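Local coordinates for protein adhesin (PDB 6VT2) that binds sialylated glycans through tandem Siglec-like modules and so probably attaches the streptococcus to host sialoglycoproteins, at residues A[22-27]-A[78-83]; A[38-43]-A[57-62]; A[98-103]-A[118-123]. One frame throughout, in Å; residues are numbered along the deposited sequence.

Contact 1 of 3, residues A[22-27]-A[78-83]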
loop_
_atom_site.group_PDB
_atom_site.type_symbol
_atom_site.label_atom_id
_atom_site.label_comp_id
_atom_site.label_asym_id
_atom_site.label_seq_id
_atom_site.Cartn_x
_atom_site.Cartn_y
_atom_site.Cartn_z
ATOM N N PHE A 22 -17.653 -7.036 -31.485
ATOM C CA PHE A 22 -18.979 -7.350 -30.925
ATOM C C PHE A 22 -19.281 -8.790 -31.329
ATOM O O PHE A 22 -18.723 -9.251 -32.247
ATOM C CB PHE A 22 -20.108 -6.448 -31.423
ATOM C CG PHE A 22 -20.346 -6.525 -32.908
ATOM C CD1 PHE A 22 -19.601 -5.739 -33.766
ATOM C CD2 PHE A 22 -21.303 -7.369 -33.448
ATOM C CE1 PHE A 22 -19.795 -5.803 -35.130
ATOM C CE2 PHE A 22 -21.496 -7.426 -34.818
ATOM C CZ PHE A 22 -20.741 -6.643 -35.654
ATOM N N GLU A 23 -20.144 -9.427 -30.554
ATOM C CA GLU A 23 -20.557 -10.809 -30.857
ATOM C C GLU A 23 -21.889 -11.056 -30.187
ATOM O O GLU A 23 -22.056 -10.586 -29.092
ATOM C CB GLU A 23 -19.515 -11.793 -30.334
ATOM C CG GLU A 23 -19.956 -13.236 -30.246
ATOM C CD GLU A 23 -18.901 -14.014 -29.495
ATOM O OE1 GLU A 23 -17.961 -14.410 -30.117
ATOM O OE2 GLU A 23 -19.005 -14.130 -28.279
ATOM N N PHE A 24 -22.791 -11.730 -30.865
ATOM C CA PHE A 24 -24.033 -12.176 -30.219
ATOM C C PHE A 24 -24.445 -13.449 -30.926
ATOM O O PHE A 24 -23.887 -13.730 -31.857
ATOM C CB PHE A 24 -25.122 -11.104 -30.227
ATOM C CG PHE A 24 -25.650 -10.703 -31.572
ATOM C CD1 PHE A 24 -25.008 -9.732 -32.316
ATOM C CD2 PHE A 24 -26.818 -11.258 -32.060
ATOM C CE1 PHE A 24 -25.539 -9.313 -33.519
ATOM C CE2 PHE A 24 -27.334 -10.851 -33.275
ATOM C CZ PHE A 24 -26.692 -9.880 -33.993
ATOM N N PHE A 25 -25.381 -14.196 -30.368
ATOM C CA PHE A 25 -25.761 -15.492 -30.936
ATOM C C PHE A 25 -27.230 -15.484 -31.303
ATOM O O PHE A 25 -28.001 -14.849 -30.632
ATOM C CB PHE A 25 -25.372 -16.596 -29.960
ATOM C CG PHE A 25 -23.887 -16.802 -29.925
ATOM C CD1 PHE A 25 -23.267 -17.608 -30.860
ATOM C CD2 PHE A 25 -23.106 -16.125 -29.007
ATOM C CE1 PHE A 25 -21.896 -17.770 -30.846
ATOM C CE2 PHE A 25 -21.734 -16.287 -29.002
ATOM C CZ PHE A 25 -21.136 -17.112 -29.918
ATOM N N VAL A 26 -27.527 -16.173 -32.376
ATOM C CA VAL A 26 -28.916 -16.360 -32.822
ATOM C C VAL A 26 -29.149 -17.852 -32.596
ATOM O O VAL A 26 -28.287 -18.554 -32.765
ATOM C CB VAL A 26 -29.080 -15.965 -34.293
ATOM C CG1 VAL A 26 -30.431 -16.427 -34.811
ATOM C CG2 VAL A 26 -28.844 -14.475 -34.530
ATOM N N GLU A 27 -30.279 -18.246 -32.071
ATOM C CA GLU A 27 -30.575 -19.674 -31.811
ATOM C C GLU A 27 -31.757 -20.056 -32.682
ATOM O O GLU A 27 -32.663 -19.287 -32.737
ATOM C CB GLU A 27 -30.833 -19.928 -30.337
ATOM C CG GLU A 27 -29.566 -19.949 -29.498
ATOM C CD GLU A 27 -29.755 -20.635 -28.159
ATOM O OE1 GLU A 27 -30.878 -20.669 -27.676
ATOM O OE2 GLU A 27 -28.786 -21.156 -27.622
ATOM N N THR A 78 -25.927 -19.494 -34.317
ATOM C CA THR A 78 -25.313 -18.694 -35.377
ATOM C C THR A 78 -24.601 -17.550 -34.683
ATOM O O THR A 78 -25.208 -16.941 -33.885
ATOM C CB THR A 78 -26.370 -18.149 -36.320
ATOM O OG1 THR A 78 -26.941 -19.242 -37.016
ATOM C CG2 THR A 78 -25.836 -17.146 -37.314
ATOM N N ARG A 79 -23.334 -17.373 -34.974
ATOM C CA ARG A 79 -22.591 -16.281 -34.374
ATOM C C ARG A 79 -22.690 -15.064 -35.298
ATOM O O ARG A 79 -22.411 -15.200 -36.420
ATOM C CB ARG A 79 -21.140 -16.698 -34.260
ATOM C CG ARG A 79 -20.264 -15.667 -33.550
ATOM C CD ARG A 79 -18.820 -16.032 -33.824
ATOM N NE ARG A 79 -17.969 -15.122 -33.114
ATOM C CZ ARG A 79 -16.799 -14.752 -33.516
ATOM N NH1 ARG A 79 -16.132 -13.871 -32.804
ATOM N NH2 ARG A 79 -16.278 -15.260 -34.588
ATOM N N VAL A 80 -23.066 -13.912 -34.768
ATOM C CA VAL A 80 -23.048 -12.649 -35.541
ATOM C C VAL A 80 -21.988 -11.799 -34.844
ATOM O O VAL A 80 -22.014 -11.725 -33.699
ATOM C CB VAL A 80 -24.426 -11.983 -35.561
ATOM C CG1 VAL A 80 -24.404 -10.736 -36.409
ATOM C CG2 VAL A 80 -25.490 -12.930 -36.086
ATOM N N TYR A 81 -21.033 -11.288 -35.587
ATOM C CA TYR A 81 -19.853 -10.667 -34.954
ATOM C C TYR A 81 -19.193 -9.725 -35.947
ATOM O O TYR A 81 -19.474 -9.710 -37.058
ATOM C CB TYR A 81 -18.858 -11.779 -34.569
ATOM C CG TYR A 81 -18.283 -12.541 -35.735
ATOM C CD1 TYR A 81 -19.003 -13.498 -36.423
ATOM C CD2 TYR A 81 -17.013 -12.280 -36.169
ATOM C CE1 TYR A 81 -18.472 -14.138 -37.522
ATOM C CE2 TYR A 81 -16.469 -12.890 -37.267
ATOM C CZ TYR A 81 -17.176 -13.861 -37.925
ATOM O OH TYR A 81 -16.591 -14.457 -38.989
ATOM N N GLY A 82 -18.237 -9.000 -35.421
ATOM C CA GLY A 82 -17.418 -8.145 -36.246
ATOM C C GLY A 82 -16.674 -7.158 -35.388
ATOM O O GLY A 82 -16.675 -7.260 -34.224
ATOM N N ILE A 83 -15.983 -6.271 -36.058
ATOM C CA ILE A 83 -15.261 -5.160 -35.432
ATOM C C ILE A 83 -15.853 -3.879 -36.011
ATOM O O ILE A 83 -15.815 -3.682 -37.235
ATOM C CB ILE A 83 -13.757 -5.260 -35.709
ATOM C CG1 ILE A 83 -13.226 -6.536 -35.088
ATOM C CG2 ILE A 83 -13.096 -4.005 -35.189
ATOM C CD1 ILE A 83 -11.826 -6.845 -35.612
HETATM O O HOH W 1 -29.129 -20.169 -35.628
#
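Glu23 OE1 is gripped by two nitrogens of Arg79, NE at 3.1 Å and NH1 from farther off, a side-on salt bridge in which both donors converge on one oxygen. It ties together two neighbouring antiparallel strands, 21-29 and 76-83, in one sheet of the beta sandwich that forms this Siglec-like domain. The two donors reach OE1 on its anti side, and the carboxylate and guanidinium planes stand 70° apart, so this is not a flat, two-oxygen pairing. Arg79 gets there because its CG lies anti to the backbone N (chi1 -176°) and the chain stays extended as far as NE, running along the sheet surface. On the way its CB passes 3.7 Å from Phe25 CE1. Its guanidinium then lies over the Tyr81 ring, with NH2 3.3 Å above the ring plane, so the flat cation has an aromatic floor as well as an acid partner. Long, charged and amphipathic chains suit this solvent-facing side.

The other side is buried and mostly apolar, Thr78 being the polar exception. Val80 sets CB over the face of the Phe24 ring, 3.7 Å from its centroid, a CH-pi contact, while its CG1 meets Phe24 CE1. The opposite sheet closes this layer through Phe120, which meets Phe24 edge-to-face. Having no side chain, Gly82 leaves room for the Phe22 ring to lie over the peptide, with Gly82 N 3.4 Å above the ring plane and offset toward the rim.

Paired backbone bonds join Phe22 to Gly82, Phe24 to Val80 and Val26 to Thr78. At that last pair, Thr78 OG1 bonds to Thr61 OG1 on the next strand and also meets a water at 2.8 Å, which makes a weak bond to Val26 O.

Contact 2 of 3, residues A[38-43]-A[57-62]. With GAL (beta-D-galactopyranose), chain D.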
loop_
_atom_site.group_PDB
_atom_site.type_symbol
_atom_site.label_atom_id
_atom_site.label_comp_id
_atom_site.label_asym_id
_atom_site.label_seq_id
_atom_site.Cartn_x
_atom_site.Cartn_y
_atom_site.Cartn_z
ATOM N N VAL A 38 -29.066 -20.541 -42.283
ATOM C CA VAL A 38 -29.443 -19.294 -41.470
ATOM C C VAL A 38 -28.775 -18.132 -42.220
ATOM O O VAL A 38 -27.670 -18.238 -42.539
ATOM C CB VAL A 38 -28.907 -19.463 -40.047
ATOM C CG1 VAL A 38 -29.139 -18.201 -39.235
ATOM C CG2 VAL A 38 -29.535 -20.674 -39.374
ATOM N N ILE A 39 -29.530 -17.098 -42.497
ATOM C CA ILE A 39 -29.116 -15.957 -43.335
ATOM C C ILE A 39 -29.265 -14.682 -42.506
ATOM O O ILE A 39 -30.206 -14.568 -41.825
ATOM C CB ILE A 39 -30.090 -15.874 -44.535
ATOM C CG1 ILE A 39 -29.891 -17.069 -45.451
ATOM C CG2 ILE A 39 -29.977 -14.574 -45.295
ATOM C CD1 ILE A 39 -31.022 -17.259 -46.428
ATOM N N VAL A 40 -28.307 -13.782 -42.625
ATOM C CA VAL A 40 -28.432 -12.424 -42.077
ATOM C C VAL A 40 -28.421 -11.539 -43.304
ATOM O O VAL A 40 -27.535 -11.674 -44.056
ATOM C CB VAL A 40 -27.296 -12.069 -41.125
ATOM C CG1 VAL A 40 -27.499 -10.672 -40.572
ATOM C CG2 VAL A 40 -27.205 -13.070 -40.021
ATOM N N ARG A 41 -29.412 -10.683 -43.454
ATOM C CA ARG A 41 -29.449 -9.914 -44.693
ATOM C C ARG A 41 -30.076 -8.539 -44.487
ATOM O O ARG A 41 -30.794 -8.304 -43.556
ATOM C CB ARG A 41 -30.263 -10.661 -45.758
ATOM C CG ARG A 41 -31.695 -10.952 -45.341
ATOM C CD ARG A 41 -32.592 -11.436 -46.482
ATOM N NE ARG A 41 -33.031 -10.349 -47.296
ATOM C CZ ARG A 41 -33.721 -10.493 -48.395
ATOM N NH1 ARG A 41 -34.038 -11.699 -48.807
ATOM N NH2 ARG A 41 -34.117 -9.438 -49.057
ATOM N N ASN A 42 -29.816 -7.689 -45.475
ATOM C CA ASN A 42 -30.527 -6.409 -45.564
ATOM C C ASN A 42 -31.963 -6.683 -45.954
ATOM O O ASN A 42 -32.169 -7.566 -46.656
ATOM C CB ASN A 42 -29.983 -5.569 -46.711
ATOM C CG ASN A 42 -28.624 -5.037 -46.383
ATOM O OD1 ASN A 42 -28.120 -5.409 -45.357
ATOM N ND2 ASN A 42 -28.049 -4.207 -47.225
ATOM N N ILE A 43 -32.881 -5.832 -45.567
ATOM C CA ILE A 43 -34.299 -5.973 -45.992
ATOM C C ILE A 43 -34.382 -5.920 -47.511
ATOM O O ILE A 43 -35.205 -6.605 -48.066
ATOM C CB ILE A 43 -35.199 -4.893 -45.332
ATOM C CG1 ILE A 43 -36.689 -5.165 -45.565
ATOM C CG2 ILE A 43 -34.844 -3.469 -45.758
ATOM C CD1 ILE A 43 -37.171 -6.534 -45.123
ATOM N N ILE A 57 -20.176 -6.529 -40.644
ATOM C CA ILE A 57 -21.090 -7.411 -39.939
ATOM C C ILE A 57 -20.900 -8.786 -40.555
ATOM O O ILE A 57 -21.118 -8.972 -41.755
ATOM C CB ILE A 57 -22.532 -6.951 -40.081
ATOM C CG1 ILE A 57 -22.714 -5.571 -39.490
ATOM C CG2 ILE A 57 -23.440 -7.989 -39.370
ATOM C CD1 ILE A 57 -24.192 -5.049 -39.694
ATOM N N ARG A 58 -20.463 -9.754 -39.750
ATOM C CA ARG A 58 -20.132 -11.092 -40.223
ATOM C C ARG A 58 -20.972 -12.086 -39.438
ATOM O O ARG A 58 -21.469 -11.786 -38.441
ATOM C CB ARG A 58 -18.649 -11.337 -39.959
ATOM C CG ARG A 58 -17.809 -10.291 -40.653
ATOM C CD ARG A 58 -16.347 -10.496 -40.405
ATOM N NE ARG A 58 -15.894 -11.747 -40.976
ATOM C CZ ARG A 58 -14.727 -12.298 -40.685
ATOM N NH1 ARG A 58 -13.892 -11.678 -39.879
ATOM N NH2 ARG A 58 -14.373 -13.452 -41.218
ATOM N N TYR A 59 -21.132 -13.238 -40.026
ATOM C CA TYR A 59 -21.841 -14.283 -39.324
ATOM C C TYR A 59 -21.354 -15.653 -39.734
ATOM O O TYR A 59 -20.880 -15.811 -40.790
ATOM C CB TYR A 59 -23.359 -14.181 -39.405
ATOM C CG TYR A 59 -23.912 -14.359 -40.778
ATOM C CD1 TYR A 59 -23.857 -13.359 -41.704
ATOM C CD2 TYR A 59 -24.582 -15.510 -41.097
ATOM C CE1 TYR A 59 -24.398 -13.526 -42.961
ATOM C CE2 TYR A 59 -25.134 -15.688 -42.337
ATOM C CZ TYR A 59 -25.062 -14.689 -43.270
ATOM O OH TYR A 59 -25.647 -14.915 -44.467
ATOM N N SER A 60 -21.576 -16.594 -38.848
ATOM C CA SER A 60 -21.150 -17.968 -39.121
ATOM C C SER A 60 -22.042 -18.928 -38.362
ATOM O O SER A 60 -22.447 -18.641 -37.312
ATOM C CB SER A 60 -19.726 -18.161 -38.745
ATOM O OG SER A 60 -19.567 -18.031 -37.382
ATOM N N THR A 61 -22.305 -20.069 -38.955
ATOM C CA THR A 61 -23.053 -21.084 -38.259
ATOM C C THR A 61 -22.353 -22.431 -38.422
ATOM O O THR A 61 -22.338 -22.935 -39.477
ATOM C CB THR A 61 -24.429 -21.232 -38.851
ATOM O OG1 THR A 61 -25.040 -19.959 -38.903
ATOM C CG2 THR A 61 -25.273 -22.186 -38.026
ATOM N N ASP A 62 -21.807 -22.937 -37.354
ATOM C CA ASP A 62 -21.239 -24.277 -37.401
ATOM C C ASP A 62 -22.431 -25.234 -37.512
ATOM O O ASP A 62 -23.502 -24.926 -37.153
ATOM C CB ASP A 62 -20.410 -24.481 -36.141
ATOM C CG ASP A 62 -19.204 -23.562 -36.032
ATOM O OD1 ASP A 62 -18.939 -22.805 -36.946
ATOM O OD2 ASP A 62 -18.609 -23.561 -34.983
HETATM C C1 GAL D . -34.769 0.358 -44.661
HETATM C C2 GAL D . -34.056 1.547 -43.982
HETATM C C3 GAL D . -33.357 1.109 -42.700
HETATM C C4 GAL D . -34.333 0.351 -41.789
HETATM C C5 GAL D . -34.931 -0.809 -42.580
HETATM C C6 GAL D . -35.958 -1.646 -41.797
HETATM O O2 GAL D . -33.047 2.085 -44.818
HETATM O O3 GAL D . -32.853 2.233 -41.982
HETATM O O4 GAL D . -35.357 1.212 -41.345
HETATM O O5 GAL D . -35.609 -0.311 -43.734
HETATM O O6 GAL D . -36.368 -2.790 -42.534
HETATM O O HOH W 2 -25.300 -19.100 -41.378
HETATM O O HOH W 3 -25.756 -17.735 -45.310
HETATM O O HOH W 4 -25.484 -12.635 -45.892
#
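Strands 38-41 and 58-61 run antiparallel (174°) with their axes 8.2 Å apart, too far for backbone pairing, because they belong to the two facing sheets of the beta sandwich. Side chains and water fill the gap between these edge strands. Tyr59 does most of the bridging. With chi1 at 65°, its CG sits between the backbone N and the carbonyl carbon, and the ring reaches across to strand 38-41. There Val40 CG2 stands over the centre of one ring face, 3.7 Å from the centroid, in a CH-pi contact; a branched aliphatic offers the compact methyl that such a face accepts.

A tyrosine suits this position because its ring is apolar while its hydroxyl serves the polar backbone of an edge strand. Tyr59 OH donates to a water at 2.7 Å that in turn donates to Val40 O, and it accepts from a second water at 2.9 Å. A third water donates to Val38 O and bonds to Thr61 OG1, which is also hydrogen-bonded to Thr78. Arg41 NE donates almost straight to Asn42 O where the strand gives way to the loop, and the next residue, Ile43, belongs to the glycan pocket, its CG2 3.6 Å from galactose O6.

Contact 3 of 3, residues A[98-103]-A[118-123]. With SIA (N-acetyl-alpha-neuraminic acid), chain B; GAL (beta-D-galactopyranose), chain D.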
loop_
_atom_site.group_PDB
_atom_site.type_symbol
_atom_site.label_atom_id
_atom_site.label_comp_id
_atom_site.label_asym_id
_atom_site.label_seq_id
_atom_site.Cartn_x
_atom_site.Cartn_y
_atom_site.Cartn_z
ATOM N N LYS A 98 -31.074 -5.414 -39.279
ATOM C CA LYS A 98 -30.803 -6.486 -40.234
ATOM C C LYS A 98 -31.650 -7.706 -39.868
ATOM O O LYS A 98 -31.987 -7.891 -38.777
ATOM C CB LYS A 98 -29.325 -6.811 -40.257
ATOM C CG LYS A 98 -28.417 -5.633 -40.541
ATOM C CD LYS A 98 -28.631 -5.162 -41.959
ATOM C CE LYS A 98 -28.114 -3.762 -42.050
ATOM N NZ LYS A 98 -28.051 -3.258 -43.412
ATOM N N TYR A 99 -31.904 -8.495 -40.877
ATOM C CA TYR A 99 -32.933 -9.535 -40.797
ATOM C C TYR A 99 -32.284 -10.908 -40.813
ATOM O O TYR A 99 -31.308 -11.139 -41.529
ATOM C CB TYR A 99 -33.884 -9.377 -41.959
ATOM C CG TYR A 99 -34.695 -8.139 -41.810
ATOM C CD1 TYR A 99 -34.195 -6.904 -42.109
ATOM C CD2 TYR A 99 -35.954 -8.210 -41.256
ATOM C CE1 TYR A 99 -34.931 -5.745 -41.829
ATOM C CE2 TYR A 99 -36.747 -7.078 -41.041
ATOM C CZ TYR A 99 -36.186 -5.840 -41.280
ATOM O OH TYR A 99 -36.964 -4.773 -40.990
ATOM N N VAL A 100 -32.832 -11.800 -40.002
ATOM C CA VAL A 100 -32.316 -13.153 -39.862
ATOM C C VAL A 100 -33.395 -14.116 -40.333
ATOM O O VAL A 100 -34.533 -14.061 -39.873
ATOM C CB VAL A 100 -31.866 -13.437 -38.426
ATOM C CG1 VAL A 100 -31.306 -14.818 -38.374
ATOM C CG2 VAL A 100 -30.828 -12.430 -37.950
ATOM N N ARG A 101 -32.997 -15.021 -41.237
ATOM C CA ARG A 101 -33.930 -16.008 -41.737
ATOM C C ARG A 101 -33.319 -17.393 -41.600
ATOM O O ARG A 101 -32.176 -17.525 -41.584
ATOM C CB ARG A 101 -34.261 -15.776 -43.210
ATOM C CG ARG A 101 -34.772 -14.377 -43.499
ATOM C CD ARG A 101 -35.057 -14.314 -44.978
ATOM N NE ARG A 101 -36.323 -14.913 -45.323
ATOM C CZ ARG A 101 -36.789 -14.962 -46.552
ATOM N NH1 ARG A 101 -36.085 -14.486 -47.547
ATOM N NH2 ARG A 101 -37.967 -15.487 -46.811
ATOM N N ALA A 102 -34.183 -18.364 -41.483
ATOM C CA ALA A 102 -33.685 -19.720 -41.418
ATOM C C ALA A 102 -34.592 -20.614 -42.247
ATOM O O ALA A 102 -35.788 -20.348 -42.377
ATOM C CB ALA A 102 -33.616 -20.231 -39.983
ATOM N N GLU A 103 -34.009 -21.682 -42.791
ATOM C CA GLU A 103 -34.741 -22.636 -43.628
ATOM C C GLU A 103 -34.452 -24.051 -43.178
ATOM O O GLU A 103 -33.292 -24.392 -42.903
ATOM C CB GLU A 103 -34.324 -22.425 -45.053
ATOM C CG GLU A 103 -35.092 -23.350 -46.053
ATOM C CD GLU A 103 -34.579 -23.086 -47.448
ATOM O OE1 GLU A 103 -34.330 -24.059 -48.181
ATOM O OE2 GLU A 103 -34.347 -21.895 -47.803
ATOM N N GLU A 118 -37.995 -11.600 -38.019
ATOM C CA GLU A 118 -36.883 -11.717 -37.097
ATOM C C GLU A 118 -35.751 -10.809 -37.533
ATOM O O GLU A 118 -35.307 -10.840 -38.681
ATOM C CB GLU A 118 -36.423 -13.152 -37.047
ATOM C CG GLU A 118 -37.461 -14.177 -36.532
ATOM C CD GLU A 118 -38.422 -14.769 -37.566
ATOM O OE1 GLU A 118 -38.496 -14.311 -38.740
ATOM O OE2 GLU A 118 -39.108 -15.749 -37.195
ATOM N N ARG A 119 -35.276 -10.010 -36.584
ATOM C CA ARG A 119 -34.331 -8.968 -36.919
ATOM C C ARG A 119 -33.658 -8.525 -35.632
ATOM O O ARG A 119 -34.168 -8.757 -34.525
ATOM C CB ARG A 119 -35.022 -7.785 -37.591
ATOM C CG ARG A 119 -36.018 -7.052 -36.718
ATOM C CD ARG A 119 -37.023 -6.259 -37.599
ATOM N NE ARG A 119 -37.813 -5.507 -36.659
ATOM C CZ ARG A 119 -38.790 -6.003 -35.932
ATOM N NH1 ARG A 119 -39.207 -7.259 -36.121
ATOM N NH2 ARG A 119 -39.377 -5.224 -35.002
ATOM N N PHE A 120 -32.545 -7.844 -35.813
ATOM C CA PHE A 120 -31.853 -7.200 -34.721
ATOM C C PHE A 120 -31.493 -5.790 -35.139
ATOM O O PHE A 120 -31.334 -5.514 -36.326
ATOM C CB PHE A 120 -30.595 -7.948 -34.278
ATOM C CG PHE A 120 -29.568 -8.099 -35.337
ATOM C CD1 PHE A 120 -28.589 -7.141 -35.504
ATOM C CD2 PHE A 120 -29.574 -9.204 -36.187
ATOM C CE1 PHE A 120 -27.660 -7.237 -36.539
ATOM C CE2 PHE A 120 -28.635 -9.342 -37.145
ATOM C CZ PHE A 120 -27.650 -8.349 -37.341
ATOM N N VAL A 121 -31.289 -4.900 -34.166
ATOM C CA VAL A 121 -30.751 -3.578 -34.432
ATOM C C VAL A 121 -29.403 -3.521 -33.762
ATOM O O VAL A 121 -29.294 -3.688 -32.537
ATOM C CB VAL A 121 -31.646 -2.470 -33.912
ATOM C CG1 VAL A 121 -31.058 -1.126 -34.291
ATOM C CG2 VAL A 121 -33.056 -2.591 -34.539
ATOM N N LEU A 122 -28.382 -3.322 -34.565
ATOM C CA LEU A 122 -27.032 -3.099 -34.101
ATOM C C LEU A 122 -26.798 -1.609 -33.975
ATOM O O LEU A 122 -27.003 -0.868 -34.931
ATOM C CB LEU A 122 -26.069 -3.757 -35.084
ATOM C CG LEU A 122 -24.617 -3.759 -34.658
ATOM C CD1 LEU A 122 -24.423 -4.665 -33.484
ATOM C CD2 LEU A 122 -23.808 -4.193 -35.892
ATOM N N VAL A 123 -26.449 -1.173 -32.786
ATOM C CA VAL A 123 -26.383 0.240 -32.451
ATOM C C VAL A 123 -24.956 0.562 -32.124
ATOM O O VAL A 123 -24.395 -0.022 -31.187
ATOM C CB VAL A 123 -27.330 0.584 -31.294
ATOM C CG1 VAL A 123 -27.333 2.083 -30.960
ATOM C CG2 VAL A 123 -28.713 0.123 -31.568
HETATM C C1 SIA B . -31.517 0.850 -40.428
HETATM C C2 SIA B . -31.602 2.081 -41.430
HETATM C C3 SIA B . -31.418 3.451 -40.768
HETATM C C4 SIA B . -30.014 3.686 -40.206
HETATM C C5 SIA B . -28.952 3.402 -41.276
HETATM C C6 SIA B . -29.213 2.019 -41.927
HETATM C C7 SIA B . -28.316 1.697 -43.151
HETATM C C8 SIA B . -28.820 0.417 -43.866
HETATM C C9 SIA B . -27.759 -0.104 -44.830
HETATM C C10 SIA B . -26.659 4.301 -41.096
HETATM C C11 SIA B . -25.308 4.159 -40.399
HETATM N N5 SIA B . -27.604 3.412 -40.709
HETATM O O1A SIA B . -31.976 1.019 -39.276
HETATM O O1B SIA B . -31.026 -0.190 -40.950
HETATM O O4 SIA B . -29.858 5.042 -39.739
HETATM O O6 SIA B . -30.543 1.947 -42.429
HETATM O O7 SIA B . -28.227 2.812 -44.023
HETATM O O8 SIA B . -29.167 -0.566 -42.885
HETATM O O9 SIA B . -26.709 -0.698 -44.061
HETATM O O10 SIA B . -26.854 5.164 -41.949
HETATM C C1 GAL D . -34.769 0.358 -44.661
HETATM C C2 GAL D . -34.056 1.547 -43.982
HETATM C C3 GAL D . -33.357 1.109 -42.700
HETATM C C4 GAL D . -34.333 0.351 -41.789
HETATM C C5 GAL D . -34.931 -0.809 -42.580
HETATM C C6 GAL D . -35.958 -1.646 -41.797
HETATM O O2 GAL D . -33.047 2.085 -44.818
HETATM O O3 GAL D . -32.853 2.233 -41.982
HETATM O O4 GAL D . -35.357 1.212 -41.345
HETATM O O5 GAL D . -35.609 -0.311 -43.734
HETATM O O6 GAL D . -36.368 -2.790 -42.534
#
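Adjacent residues of one strand hold two different sugars: Tyr99 OH donates to galactose O6 at 2.6 Å, while Lys98 NZ donates to both O8 and O9 of the sialic acid, each at 3.0 Å. Asn42 OD1 and Asp53 O are also within bonding distance of Lys98 NZ, so four acceptors share its three protons and hold the ammonium in place. The lysine chain bends at chi2 (-67°), carrying its end away from segment 118-123, while its CB stays 3.7 Å from Phe120 CZ.

Strands 95-104 and 119-125 are antiparallel neighbours in one sheet of the Siglec-like beta sandwich. Lys98 and Phe120 exchange a pair of backbone bonds, and Val100 N donates to Glu118 O from above the carbonyl plane. On the side facing the other sheet, Val100 CG2 comes to the edge of the Phe120 ring, two apolar groups suited to the buried interior.

On the opposite side of the sheet, Arg119 runs alongside Tyr99. Its CB lies over one ring face, 4.1 Å from the centroid, in a CH-pi contact, and its CD approaches Tyr99 CE2 at 3.5 Å. An arginine combines this aliphatic stem with a polar end, and its NH1 bonds back to Ser117 O.

All three contacts lie in the first Siglec-like domain. Contacts 1 and 3 each pair neighbouring strands within one sheet, one in each half of the sandwich, whereas contact 2 spans the two sheets and relies on a ring, a methyl and waters. The elements interlock: strand 58-61 hydrogen-bonds to strand 76-83 of contact 1, and strand 35-41 to strand 95-104 of contact 3. Between the sheets contacts 1 and 3 share a core, where Phe22 CZ lies 3.9 Å from Leu122 CD2. On the outward sides contact 1 carries an ion pair at the surface and contact 3 the galactose-binding Tyr99, while Lys98 reaches the sialic acid from the inward side. Contacts 2 and 3 both reach galactose, and Ile43 packs on Tyr99.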